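Local coordinates for protein lasso peptide isopeptidase AtxE2 (Asticcacaulis excentricus, PDB 5TXE) that hydrolyses the isopeptide bond of the lasso peptides astexin-2 and astexin-3, recognising their threaded shape and converting them to linear peptides, at residues V38-L46 with R646-I654; L523-H534 with F543-T553. The protein carries 1 engineered substitution. All blocks are in the same frame, centred on the assembly; numbering follows the deposited sequence.

Interaction 1: residues V38-L46 with R646-I654; sequences VTPEVLVRL and RLAVYNRTI
Knobs-into-holes packing joins the short helix 40-44 to helix 643-662: the ring of P40 is the knob, set among L647, Y650, N651 and I654. Its CG rests 3.7 Å from I654 CD1, while P40 CB lies 3.7 Å from L647 CD1. The amide of N651 crosses the proline at about a right angle, with OD1 3.4 Å from P40 CG. As is usual in the prolyl oligopeptidase family, residues near the start of the chain pack onto the α/β-hydrolase domain formed by its end, and the segment axes, 9.7 Å apart, run in broadly opposed directions, at 144°. One turn further on, L43 meets the Y650 ring: its CG stands anti to the backbone N (chi1 179°), which carries CD2 to 3.5 Å from Y650 CE2, obliquely to the ring plane. The backbone N of V44 and the carbonyl O of P40 lie at the edge of that ring, bonded to each other within the helix. On the inner flank a water donates to Y650 OH at 2.8 Å and, weakly, to L43 O, and D450 is a further hydrogen-bond partner of the same hydroxyl. On the outer, more exposed flank E41 OE2 stays 3.6 Å from N651 ND2.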
ATOM      1  N   VAL A  38      -7.269 -18.784  13.059  1.00 35.63           N
ATOM      2  CA  VAL A  38      -6.296 -18.061  12.257  1.00 31.28           C
ATOM      3  C   VAL A  38      -5.274 -17.433  13.165  1.00 31.47           C
ATOM      4  O   VAL A  38      -5.594 -16.510  13.953  1.00 34.38           O
ATOM      5  CB  VAL A  38      -6.949 -16.968  11.445  1.00 37.04           C
ATOM      6  CG1 VAL A  38      -5.905 -16.219  10.627  1.00 38.84           C
ATOM      7  CG2 VAL A  38      -7.958 -17.579  10.497  1.00 41.95           C
ATOM      8  N   THR A  39      -4.059 -17.978  13.096  1.00 32.18           N
ATOM      9  CA  THR A  39      -2.941 -17.548  13.939  1.00 31.70           C
ATOM     10  C   THR A  39      -1.955 -16.694  13.154  1.00 30.22           C
ATOM     11  O   THR A  39      -2.066 -16.562  11.925  1.00 28.83           O
ATOM     12  CB  THR A  39      -2.185 -18.745  14.459  1.00 33.25           C
ATOM     13  OG1 THR A  39      -1.673 -19.450  13.347  1.00 29.25           O
ATOM     14  CG2 THR A  39      -3.118 -19.663  15.284  1.00 37.67           C
ATOM     15  N   PRO A  40      -1.000 -16.067  13.857  1.00 27.12           N
ATOM     16  CA  PRO A  40       0.011 -15.324  13.077  1.00 28.92           C
ATOM     17  C   PRO A  40       0.767 -16.188  12.058  1.00 25.51           C
ATOM     18  O   PRO A  40       1.061 -15.726  10.994  1.00 23.17           O
ATOM     19  CB  PRO A  40       0.973 -14.825  14.147  1.00 27.10           C
ATOM     20  CG  PRO A  40       0.121 -14.732  15.380  1.00 27.31           C
ATOM     21  CD  PRO A  40      -0.757 -15.941  15.302  1.00 29.01           C
ATOM     22  N   GLU A  41       1.007 -17.448  12.388  1.00 28.74           N
ATOM     23  CA  GLU A  41       1.658 -18.444  11.488  1.00 30.87           C
ATOM     24  C   GLU A  41       0.831 -18.677  10.221  1.00 28.41           C
ATOM     25  O   GLU A  41       1.375 -18.791   9.142  1.00 28.71           O
ATOM     26  CB  GLU A  41       1.963 -19.777  12.255  1.00 33.92           C
ATOM     27  CG  GLU A  41       3.153 -19.712  13.279  1.00 39.10           C
ATOM     28  CD  GLU A  41       2.867 -18.897  14.584  1.00 54.58           C
ATOM     29  OE1 GLU A  41       1.654 -18.725  14.997  1.00 55.20           O
ATOM     30  OE2 GLU A  41       3.863 -18.382  15.220  1.00 58.64           O
ATOM     31  N   VAL A  42      -0.492 -18.690  10.355  1.00 28.01           N
ATOM     32  CA  VAL A  42      -1.366 -18.849   9.206  1.00 27.05           C
ATOM     33  C   VAL A  42      -1.371 -17.564   8.376  1.00 25.34           C
ATOM     34  O   VAL A  42      -1.212 -17.606   7.168  1.00 23.93           O
ATOM     35  CB  VAL A  42      -2.812 -19.237   9.646  1.00 30.94           C
ATOM     36  CG1 VAL A  42      -3.752 -19.358   8.444  1.00 31.56           C
ATOM     37  CG2 VAL A  42      -2.787 -20.567  10.399  1.00 34.27           C
ATOM     38  N   LEU A  43      -1.520 -16.418   9.043  1.00 23.63           N
ATOM     39  CA  LEU A  43      -1.653 -15.142   8.343  1.00 22.99           C
ATOM     40  C   LEU A  43      -0.415 -14.798   7.521  1.00 25.06           C
ATOM     41  O   LEU A  43      -0.502 -14.385   6.368  1.00 22.07           O
ATOM     42  CB  LEU A  43      -1.917 -14.036   9.352  1.00 23.83           C
ATOM     43  CG  LEU A  43      -2.069 -12.632   8.799  1.00 24.62           C
ATOM     44  CD1 LEU A  43      -3.273 -12.595   7.858  1.00 25.24           C
ATOM     45  CD2 LEU A  43      -2.230 -11.604   9.918  1.00 23.54           C
ATOM     46  N   VAL A  44       0.761 -14.965   8.107  1.00 24.48           N
ATOM     47  CA  VAL A  44       1.954 -14.572   7.395  1.00 24.27           C
ATOM     48  C   VAL A  44       2.162 -15.438   6.149  1.00 24.83           C
ATOM     49  O   VAL A  44       2.765 -14.983   5.176  1.00 25.03           O
ATOM     50  CB  VAL A  44       3.204 -14.576   8.304  1.00 27.36           C
ATOM     51  CG1 VAL A  44       3.643 -15.989   8.646  1.00 28.73           C
ATOM     52  CG2 VAL A  44       4.390 -13.918   7.598  1.00 31.79           C
ATOM     53  N   ARG A  45       1.630 -16.660   6.144  1.00 24.63           N
ATOM     54  CA  ARG A  45       1.777 -17.522   4.978  1.00 28.08           C
ATOM     55  C   ARG A  45       0.678 -17.378   3.915  1.00 28.19           C
ATOM     56  O   ARG A  45       0.718 -18.085   2.920  1.00 25.95           O
ATOM     57  CB  ARG A  45       1.809 -18.969   5.442  1.00 31.80           C
ATOM     58  CG  ARG A  45       3.048 -19.359   6.238  1.00 33.79           C
ATOM     59  CD  ARG A  45       2.913 -20.795   6.727  1.00 31.57           C
ATOM     60  NE  ARG A  45       4.163 -21.332   7.228  1.00 32.10           N
ATOM     61  CZ  ARG A  45       4.613 -21.148   8.447  1.00 35.72           C
ATOM     62  NH1 ARG A  45       3.936 -20.409   9.315  1.00 38.57           N
ATOM     63  NH2 ARG A  45       5.749 -21.711   8.810  1.00 38.31           N
ATOM     64  N   LEU A  46      -0.328 -16.538   4.132  1.00 27.86           N
ATOM     65  CA  LEU A  46      -1.388 -16.343   3.068  1.00 27.25           C
ATOM     66  C   LEU A  46      -0.786 -15.657   1.875  1.00 26.98           C
ATOM     67  O   LEU A  46      -0.216 -14.557   1.996  1.00 27.81           O
ATOM     68  CB  LEU A  46      -2.571 -15.553   3.602  1.00 27.41           C
ATOM     69  CG  LEU A  46      -3.393 -16.258   4.696  1.00 29.94           C
ATOM     70  CD1 LEU A  46      -4.469 -15.363   5.294  1.00 31.76           C
ATOM     71  CD2 LEU A  46      -4.043 -17.519   4.158  1.00 32.04           C
ATOM     72  N   ARG A 646       8.250 -10.164   9.882  1.00 20.71           N
ATOM     73  CA  ARG A 646       6.814  -9.869   9.979  1.00 19.92           C
ATOM     74  C   ARG A 646       6.178 -10.745  11.003  1.00 18.96           C
ATOM     75  O   ARG A 646       5.405 -10.280  11.827  1.00 18.90           O
ATOM     76  CB  ARG A 646       6.145 -10.050   8.635  1.00 22.57           C
ATOM     77  CG  ARG A 646       4.597  -9.972   8.645  1.00 22.51           C
ATOM     78  CD  ARG A 646       4.019  -9.664   7.252  1.00 23.21           C
ATOM     79  NE  ARG A 646       4.172  -8.236   6.955  1.00 23.05           N
ATOM     80  CZ  ARG A 646       5.069  -7.703   6.135  1.00 25.60           C
ATOM     81  NH1 ARG A 646       5.893  -8.455   5.370  1.00 25.23           N
ATOM     82  NH2 ARG A 646       5.141  -6.384   6.068  1.00 24.99           N
ATOM     83  N   LEU A 647       6.518 -12.034  11.004  1.00 20.07           N
ATOM     84  CA  LEU A 647       5.940 -12.924  11.978  1.00 19.92           C
ATOM     85  C   LEU A 647       6.290 -12.533  13.396  1.00 21.29           C
ATOM     86  O   LEU A 647       5.477 -12.624  14.297  1.00 23.64           O
ATOM     87  CB  LEU A 647       6.372 -14.374  11.686  1.00 21.40           C
ATOM     88  CG  LEU A 647       5.857 -15.408  12.697  1.00 21.54           C
ATOM     89  CD1 LEU A 647       4.354 -15.399  12.739  1.00 22.84           C
ATOM     90  CD2 LEU A 647       6.329 -16.830  12.350  1.00 21.48           C
ATOM     91  N   ALA A 648       7.536 -12.099  13.596  1.00 23.23           N
ATOM     92  CA  ALA A 648       8.014 -11.705  14.904  1.00 22.65           C
ATOM     93  C   ALA A 648       7.337 -10.408  15.340  1.00 23.06           C
ATOM     94  O   ALA A 648       6.987 -10.264  16.468  1.00 20.78           O
ATOM     95  CB  ALA A 648       9.502 -11.518  14.833  1.00 23.76           C
ATOM     96  N   VAL A 649       7.094  -9.505  14.414  1.00 21.50           N
ATOM     97  CA  VAL A 649       6.335  -8.309  14.698  1.00 21.16           C
ATOM     98  C   VAL A 649       4.881  -8.646  15.143  1.00 23.28           C
ATOM     99  O   VAL A 649       4.418  -8.184  16.178  1.00 21.18           O
ATOM    100  CB  VAL A 649       6.302  -7.409  13.468  1.00 21.85           C
ATOM    101  CG1 VAL A 649       5.297  -6.248  13.641  1.00 22.36           C
ATOM    102  CG2 VAL A 649       7.675  -6.807  13.269  1.00 24.84           C
ATOM    103  N   TYR A 650       4.192  -9.472  14.343  1.00 22.87           N
ATOM    104  CA  TYR A 650       2.862  -9.977  14.684  1.00 22.66           C
ATOM    105  C   TYR A 650       2.830 -10.515  16.097  1.00 24.65           C
ATOM    106  O   TYR A 650       1.973 -10.138  16.904  1.00 24.56           O
ATOM    107  CB  TYR A 650       2.449 -11.123  13.782  1.00 20.46           C
ATOM    108  CG  TYR A 650       2.020 -10.808  12.362  1.00 21.88           C
ATOM    109  CD1 TYR A 650       1.857  -9.507  11.873  1.00 22.82           C
ATOM    110  CD2 TYR A 650       1.732 -11.852  11.487  1.00 22.41           C
ATOM    111  CE1 TYR A 650       1.471  -9.265  10.545  1.00 22.39           C
ATOM    112  CE2 TYR A 650       1.290 -11.623  10.190  1.00 22.29           C
ATOM    113  CZ  TYR A 650       1.143 -10.343   9.725  1.00 23.10           C
ATOM    114  OH  TYR A 650       0.673 -10.214   8.462  1.00 23.55           O
ATOM    115  N   ASN A 651       3.769 -11.396  16.416  1.00 24.74           N
ATOM    116  CA  ASN A 651       3.732 -12.084  17.717  1.00 22.31           C
ATOM    117  C   ASN A 651       4.042 -11.181  18.885  1.00 25.16           C
ATOM    118  O   ASN A 651       3.419 -11.299  19.936  1.00 22.24           O
ATOM    119  CB  ASN A 651       4.708 -13.231  17.740  1.00 22.01           C
ATOM    120  CG  ASN A 651       4.158 -14.446  17.029  1.00 24.41           C
ATOM    121  OD1 ASN A 651       2.995 -14.733  17.131  1.00 28.15           O
ATOM    122  ND2 ASN A 651       4.994 -15.166  16.343  1.00 25.11           N
ATOM    123  N   ARG A 652       4.994 -10.268  18.719  1.00 23.20           N
ATOM    124  CA  ARG A 652       5.303  -9.396  19.800  1.00 22.45           C
ATOM    125  C   ARG A 652       4.169  -8.375  20.022  1.00 22.94           C
ATOM    126  O   ARG A 652       3.946  -7.902  21.137  1.00 19.96           O
ATOM    127  CB  ARG A 652       6.633  -8.698  19.534  1.00 22.77           C
ATOM    128  CG  ARG A 652       7.160  -7.971  20.763  1.00 23.16           C
ATOM    129  CD  ARG A 652       8.475  -7.253  20.431  1.00 23.74           C
ATOM    130  NE  ARG A 652       9.635  -8.150  20.404  1.00 25.87           N
ATOM    131  CZ  ARG A 652      10.261  -8.559  19.308  1.00 23.82           C
ATOM    132  NH1 ARG A 652       9.839  -8.240  18.147  1.00 21.26           N
ATOM    133  NH2 ARG A 652      11.313  -9.357  19.403  1.00 26.72           N
ATOM    134  N   THR A 653       3.534  -7.948  18.949  1.00 21.46           N
ATOM    135  CA  THR A 653       2.489  -7.000  19.092  1.00 22.16           C
ATOM    136  C   THR A 653       1.270  -7.634  19.807  1.00 23.99           C
ATOM    137  O   THR A 653       0.673  -7.006  20.666  1.00 23.47           O
ATOM    138  CB  THR A 653       2.075  -6.461  17.736  1.00 22.27           C
ATOM    139  OG1 THR A 653       3.047  -5.509  17.346  1.00 23.40           O
ATOM    140  CG2 THR A 653       0.731  -5.764  17.816  1.00 21.57           C
ATOM    141  N   ILE A 654       0.958  -8.894  19.497  1.00 24.49           N
ATOM    142  CA  ILE A 654      -0.078  -9.618  20.244  1.00 24.66           C
ATOM    143  C   ILE A 654       0.333  -9.784  21.691  1.00 26.81           C
ATOM    144  O   ILE A 654      -0.465  -9.532  22.595  1.00 30.07           O
ATOM    145  CB  ILE A 654      -0.381 -10.964  19.613  1.00 23.06           C
ATOM    146  CG1 ILE A 654      -1.094 -10.738  18.308  1.00 23.23           C
ATOM    147  CG2 ILE A 654      -1.279 -11.819  20.485  1.00 22.49           C
ATOM    148  CD1 ILE A 654      -1.150 -11.963  17.426  1.00 24.77           C
TER
HETATM  149  O   HOH W   1       0.698 -11.295   5.897  1.00 30.56           O

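Interaction 2: residues L523-H534 with F543-T553; sequences LTGLADGATTVH and FAAAVTSSCCT. Engineered in segment 523-534: A527 (natural residue Ser).
The parallel strands 523-525 and 545-548 and the helix 528-534 between them build a β-α-β crossover, in which L523 pairs with A546, T524 with V547 and G525 with T548. The strand bonds begin at L523 N to A545 O, 3.0 Å, and end at S549 N to G525 O. Packing is dense behind them: L523 CD2 sits over the face of F543, 3.9 Å from the ring centroid, and A530 CB presses to 3.4 Å from T548 OG1. Lacking a side chain, G525 lets the helix start close to the strand; a CB there would clash with G529 O. H534 is held in its ring plane from two edges, ND1 bonding T553 OG1 at 2.7 Å and NE2 donating to S550 O at 3.1 Å. A leucine here would probably leave T553 OG1 without this mate and S550 O with only the T548 hydroxyl of its two donors, freeing the 549-553 turn to shift. Toward the active site the contact becomes indirect: a water accepts from A527 N at 2.7 Å and lies beside S550 OG, while A527, D528 and T531 pack on the bound peptide. A527, engineered from the nucleophilic serine, has the positive phi (62°, with psi -120°) known for the nucleophile elbow of α/β-hydrolases. With both nitrogens of buried H534 bonded, the turn after strand 545-548 is probably fixed beside the active site.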
ATOM      1  N   LEU A 523      -3.721   1.175  20.567  1.00 23.24           N
ATOM      2  CA  LEU A 523      -3.632   1.809  19.293  1.00 24.22           C
ATOM      3  C   LEU A 523      -2.335   1.411  18.572  1.00 26.42           C
ATOM      4  O   LEU A 523      -1.296   1.424  19.198  1.00 22.05           O
ATOM      5  CB  LEU A 523      -3.670   3.313  19.482  1.00 23.36           C
ATOM      6  CG  LEU A 523      -3.573   4.175  18.269  1.00 23.97           C
ATOM      7  CD1 LEU A 523      -4.790   4.011  17.361  1.00 26.31           C
ATOM      8  CD2 LEU A 523      -3.455   5.631  18.691  1.00 27.19           C
ATOM      9  N   THR A 524      -2.434   1.101  17.264  1.00 24.85           N
ATOM     10  CA  THR A 524      -1.300   0.751  16.452  1.00 24.00           C
ATOM     11  C   THR A 524      -1.220   1.735  15.287  1.00 25.69           C
ATOM     12  O   THR A 524      -2.204   2.317  14.908  1.00 23.71           O
ATOM     13  CB  THR A 524      -1.356  -0.656  15.855  1.00 23.07           C
ATOM     14  OG1 THR A 524      -2.417  -0.761  14.913  1.00 23.15           O
ATOM     15  CG2 THR A 524      -1.564  -1.675  16.902  1.00 24.65           C
ATOM     16  N   GLY A 525      -0.036   1.920  14.738  1.00 24.86           N
ATOM     17  CA  GLY A 525       0.112   2.694  13.519  1.00 25.58           C
ATOM     18  C   GLY A 525       1.442   2.504  12.797  1.00 25.93           C
ATOM     19  O   GLY A 525       2.467   2.225  13.419  1.00 24.51           O
ATOM     20  N   LEU A 526       1.379   2.597  11.479  1.00 25.19           N
ATOM     21  CA  LEU A 526       2.514   2.633  10.594  1.00 25.46           C
ATOM     22  C   LEU A 526       2.256   3.738   9.575  1.00 25.92           C
ATOM     23  O   LEU A 526       1.131   3.966   9.142  1.00 25.94           O
ATOM     24  CB  LEU A 526       2.674   1.287   9.903  1.00 25.68           C
ATOM     25  CG  LEU A 526       3.779   1.213   8.854  1.00 28.59           C
ATOM     26  CD1 LEU A 526       4.342  -0.206   8.831  1.00 28.47           C
ATOM     27  CD2 LEU A 526       3.279   1.555   7.457  1.00 27.42           C
ATOM     28  N   ALA A 527       3.314   4.450   9.206  1.00 27.67           N
ATOM     29  CA  ALA A 527       3.248   5.542   8.233  1.00 27.30           C
ATOM     30  C   ALA A 527       2.327   6.659   8.761  1.00 28.32           C
ATOM     31  O   ALA A 527       2.537   7.136   9.865  1.00 31.43           O
ATOM     32  CB  ALA A 527       2.823   5.006   6.870  1.00 26.41           C
ATOM     33  N   ASP A 528       1.256   6.991   8.060  1.00 29.80           N
ATOM     34  CA  ASP A 528       0.415   8.080   8.502  1.00 29.65           C
ATOM     35  C   ASP A 528      -0.247   7.712   9.820  1.00 28.78           C
ATOM     36  O   ASP A 528      -0.434   8.536  10.654  1.00 28.96           O
ATOM     37  CB  ASP A 528      -0.586   8.511   7.426  1.00 32.00           C
ATOM     38  CG  ASP A 528      -1.207   9.887   7.745  1.00 32.87           C
ATOM     39  OD1 ASP A 528      -0.424  10.853   7.839  1.00 34.86           O
ATOM     40  OD2 ASP A 528      -2.441   9.974   7.991  1.00 34.07           O
ATOM     41  N   GLY A 529      -0.470   6.431  10.049  1.00 29.56           N
ATOM     42  CA  GLY A 529      -0.983   5.959  11.301  1.00 25.51           C
ATOM     43  C   GLY A 529      -0.015   6.099  12.432  1.00 27.39           C
ATOM     44  O   GLY A 529      -0.456   6.214  13.575  1.00 26.96           O
ATOM     45  N   ALA A 530       1.299   6.080  12.138  1.00 25.37           N
ATOM     46  CA  ALA A 530       2.259   6.312  13.185  1.00 25.31           C
ATOM     47  C   ALA A 530       2.129   7.729  13.701  1.00 24.40           C
ATOM     48  O   ALA A 530       2.240   7.962  14.898  1.00 22.63           O
ATOM     49  CB  ALA A 530       3.668   6.088  12.701  1.00 25.30           C
ATOM     50  N   THR A 531       1.967   8.669  12.783  1.00 24.25           N
ATOM     51  CA  THR A 531       1.807  10.084  13.161  1.00 26.11           C
ATOM     52  C   THR A 531       0.587  10.210  14.098  1.00 25.40           C
ATOM     53  O   THR A 531       0.588  10.945  15.094  1.00 25.38           O
ATOM     54  CB  THR A 531       1.619  10.919  11.900  1.00 28.17           C
ATOM     55  OG1 THR A 531       2.661  10.620  10.954  1.00 29.95           O
ATOM     56  CG2 THR A 531       1.628  12.400  12.169  1.00 26.84           C
ATOM     57  N   THR A 532      -0.462   9.468  13.780  1.00 23.27           N
ATOM     58  CA  THR A 532      -1.676   9.513  14.570  1.00 26.35           C
ATOM     59  C   THR A 532      -1.398   8.937  15.929  1.00 24.87           C
ATOM     60  O   THR A 532      -1.899   9.408  16.896  1.00 26.51           O
ATOM     61  CB  THR A 532      -2.830   8.766  13.841  1.00 26.97           C
ATOM     62  OG1 THR A 532      -3.252   9.542  12.727  1.00 26.09           O
ATOM     63  CG2 THR A 532      -3.998   8.498  14.734  1.00 26.83           C
ATOM     64  N   VAL A 533      -0.597   7.901  16.006  1.00 24.16           N
ATOM     65  CA  VAL A 533      -0.255   7.380  17.304  1.00 26.06           C
ATOM     66  C   VAL A 533       0.456   8.399  18.144  1.00 24.91           C
ATOM     67  O   VAL A 533       0.178   8.515  19.330  1.00 23.35           O
ATOM     68  CB  VAL A 533       0.662   6.190  17.225  1.00 27.81           C
ATOM     69  CG1 VAL A 533       1.107   5.761  18.609  1.00 25.90           C
ATOM     70  CG2 VAL A 533      -0.065   5.033  16.539  1.00 30.47           C
ATOM     71  N   HIS A 534       1.379   9.132  17.548  1.00 26.06           N
ATOM     72  CA  HIS A 534       2.220  10.052  18.338  1.00 29.15           C
ATOM     73  C   HIS A 534       1.328  11.176  18.832  1.00 25.45           C
ATOM     74  O   HIS A 534       1.348  11.533  19.999  1.00 24.85           O
ATOM     75  CB  HIS A 534       3.433  10.607  17.545  1.00 27.43           C
ATOM     76  CG  HIS A 534       4.279   9.544  16.910  1.00 33.29           C
ATOM     77  ND1 HIS A 534       4.900   9.712  15.687  1.00 35.29           N
ATOM     78  CD2 HIS A 534       4.527   8.268  17.289  1.00 32.08           C
ATOM     79  CE1 HIS A 534       5.529   8.599  15.377  1.00 34.64           C
ATOM     80  NE2 HIS A 534       5.307   7.707  16.326  1.00 31.50           N
ATOM     81  N   PHE A 543      -5.877   6.125  25.396  1.00 25.84           N
ATOM     82  CA  PHE A 543      -5.211   4.859  25.019  1.00 26.09           C
ATOM     83  C   PHE A 543      -4.422   4.234  26.134  1.00 25.21           C
ATOM     84  O   PHE A 543      -3.614   4.867  26.737  1.00 27.99           O
ATOM     85  CB  PHE A 543      -4.360   5.137  23.786  1.00 25.88           C
ATOM     86  CG  PHE A 543      -5.173   5.698  22.669  1.00 25.27           C
ATOM     87  CD1 PHE A 543      -6.077   4.894  22.011  1.00 27.55           C
ATOM     88  CD2 PHE A 543      -5.068   6.983  22.307  1.00 26.00           C
ATOM     89  CE1 PHE A 543      -6.837   5.385  20.999  1.00 25.18           C
ATOM     90  CE2 PHE A 543      -5.840   7.488  21.297  1.00 24.60           C
ATOM     91  CZ  PHE A 543      -6.714   6.677  20.645  1.00 24.49           C
ATOM     92  N   ALA A 544      -4.641   2.968  26.417  1.00 27.43           N
ATOM     93  CA  ALA A 544      -3.929   2.342  27.494  1.00 26.01           C
ATOM     94  C   ALA A 544      -2.619   1.630  27.052  1.00 27.60           C
ATOM     95  O   ALA A 544      -1.847   1.159  27.916  1.00 24.93           O
ATOM     96  CB  ALA A 544      -4.825   1.340  28.157  1.00 24.34           C
ATOM     97  N   ALA A 545      -2.423   1.469  25.748  1.00 26.13           N
ATOM     98  CA  ALA A 545      -1.179   0.855  25.190  1.00 25.02           C
ATOM     99  C   ALA A 545      -1.081   1.147  23.709  1.00 24.93           C
ATOM    100  O   ALA A 545      -2.121   1.400  23.059  1.00 25.39           O
ATOM    101  CB  ALA A 545      -1.146  -0.625  25.453  1.00 24.16           C
ATOM    102  N   ALA A 546       0.144   1.213  23.196  1.00 22.87           N
ATOM    103  CA  ALA A 546       0.340   1.504  21.799  1.00 20.24           C
ATOM    104  C   ALA A 546       1.533   0.781  21.211  1.00 22.29           C
ATOM    105  O   ALA A 546       2.457   0.387  21.948  1.00 22.87           O
ATOM    106  CB  ALA A 546       0.444   2.985  21.586  1.00 21.20           C
ATOM    107  N   VAL A 547       1.469   0.570  19.891  1.00 20.55           N
ATOM    108  CA  VAL A 547       2.522   0.052  19.101  1.00 22.44           C
ATOM    109  C   VAL A 547       2.644   0.926  17.876  1.00 25.30           C
ATOM    110  O   VAL A 547       1.640   1.333  17.314  1.00 27.54           O
ATOM    111  CB  VAL A 547       2.250  -1.378  18.669  1.00 25.16           C
ATOM    112  CG1 VAL A 547       3.390  -1.881  17.781  1.00 26.67           C
ATOM    113  CG2 VAL A 547       2.137  -2.278  19.902  1.00 24.83           C
ATOM    114  N   THR A 548       3.881   1.263  17.485  1.00 23.93           N
ATOM    115  CA  THR A 548       4.139   2.003  16.246  1.00 24.08           C
ATOM    116  C   THR A 548       5.325   1.366  15.513  1.00 23.40           C
ATOM    117  O   THR A 548       6.183   0.768  16.146  1.00 22.75           O
ATOM    118  CB  THR A 548       4.366   3.491  16.535  1.00 28.72           C
ATOM    119  OG1 THR A 548       4.559   4.167  15.326  1.00 35.76           O
ATOM    120  CG2 THR A 548       5.635   3.766  17.338  1.00 31.95           C
ATOM    121  N   SER A 549       5.388   1.483  14.211  1.00 22.51           N
ATOM    122  CA  SER A 549       6.509   0.948  13.443  1.00 27.87           C
ATOM    123  C   SER A 549       7.642   1.965  13.290  1.00 27.56           C
ATOM    124  O   SER A 549       8.740   1.609  12.897  1.00 33.58           O
ATOM    125  CB  SER A 549       6.055   0.591  12.068  1.00 27.72           C
ATOM    126  OG  SER A 549       5.790   1.792  11.357  1.00 32.89           O
ATOM    127  N   SER A 550       7.375   3.210  13.596  1.00 25.53           N
ATOM    128  CA  SER A 550       8.384   4.229  13.520  1.00 28.91           C
ATOM    129  C   SER A 550       8.154   5.357  14.533  1.00 29.97           C
ATOM    130  O   SER A 550       7.076   5.512  15.098  1.00 28.42           O
ATOM    131  CB  SER A 550       8.426   4.841  12.127  1.00 29.07           C
ATOM    132  OG  SER A 550       7.192   5.490  11.831  1.00 27.99           O
ATOM    133  N   CYS A 551       9.212   6.122  14.749  1.00 31.40           N
ATOM    134  CA  CYS A 551       9.209   7.290  15.573  1.00 29.43           C
ATOM    135  C   CYS A 551      10.395   8.153  15.034  1.00 31.99           C
ATOM    136  O   CYS A 551      11.367   7.604  14.487  1.00 31.33           O
ATOM    137  CB  CYS A 551       9.361   6.867  17.034  1.00 33.29           C
ATOM    138  SG  CYS A 551       8.758   8.090  18.226  1.00 41.37           S
ATOM    139  N   CYS A 552      10.305   9.481  15.063  1.00 30.87           N
ATOM    140  CA  CYS A 552       9.220  10.242  15.741  1.00 32.29           C
ATOM    141  C   CYS A 552       8.690  11.330  14.854  1.00 29.55           C
ATOM    142  O   CYS A 552       9.248  11.640  13.783  1.00 33.30           O
ATOM    143  CB  CYS A 552       9.782  10.880  17.012  1.00 32.03           C
ATOM    144  SG  CYS A 552      10.222   9.627  18.249  1.00 36.34           S
ATOM    145  N   THR A 553       7.600  11.935  15.279  1.00 26.37           N
ATOM    146  CA  THR A 553       7.100  13.099  14.564  1.00 28.21           C
ATOM    147  C   THR A 553       7.639  14.343  15.236  1.00 26.56           C
ATOM    148  O   THR A 553       6.980  14.898  16.168  1.00 27.42           O
ATOM    149  CB  THR A 553       5.562  13.080  14.528  1.00 29.17           C
ATOM    150  OG1 THR A 553       5.111  11.801  14.060  1.00 29.52           O
ATOM    151  CG2 THR A 553       5.081  14.196  13.654  1.00 29.65           C
TER
HETATM  152  O   HOH W   2       5.994   4.616   9.757  1.00 40.36           O

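How the interactions relate
Interaction 2 is nested within the chain loop that interaction 1 closes, and their centres lie 19 Å apart. They meet directly where T653 OG1 touches V547 CG1 at 3.7 Å, because helix 643-662 packs on the sheet with one side while another receives residues 38-46. A loop also lies between them: D450 bonds R646 and Y650, and E451 touches V649 on one hand and L526 and S549 on the other. Only interaction 2 reaches the catalytic centre, with the A527 side chain about 4 Å from that of H638 and S550 about 4 Å from E610, the inferred charge-relay residues. In interaction 1 the side chain of R646 still lies about 10 Å from that of H638.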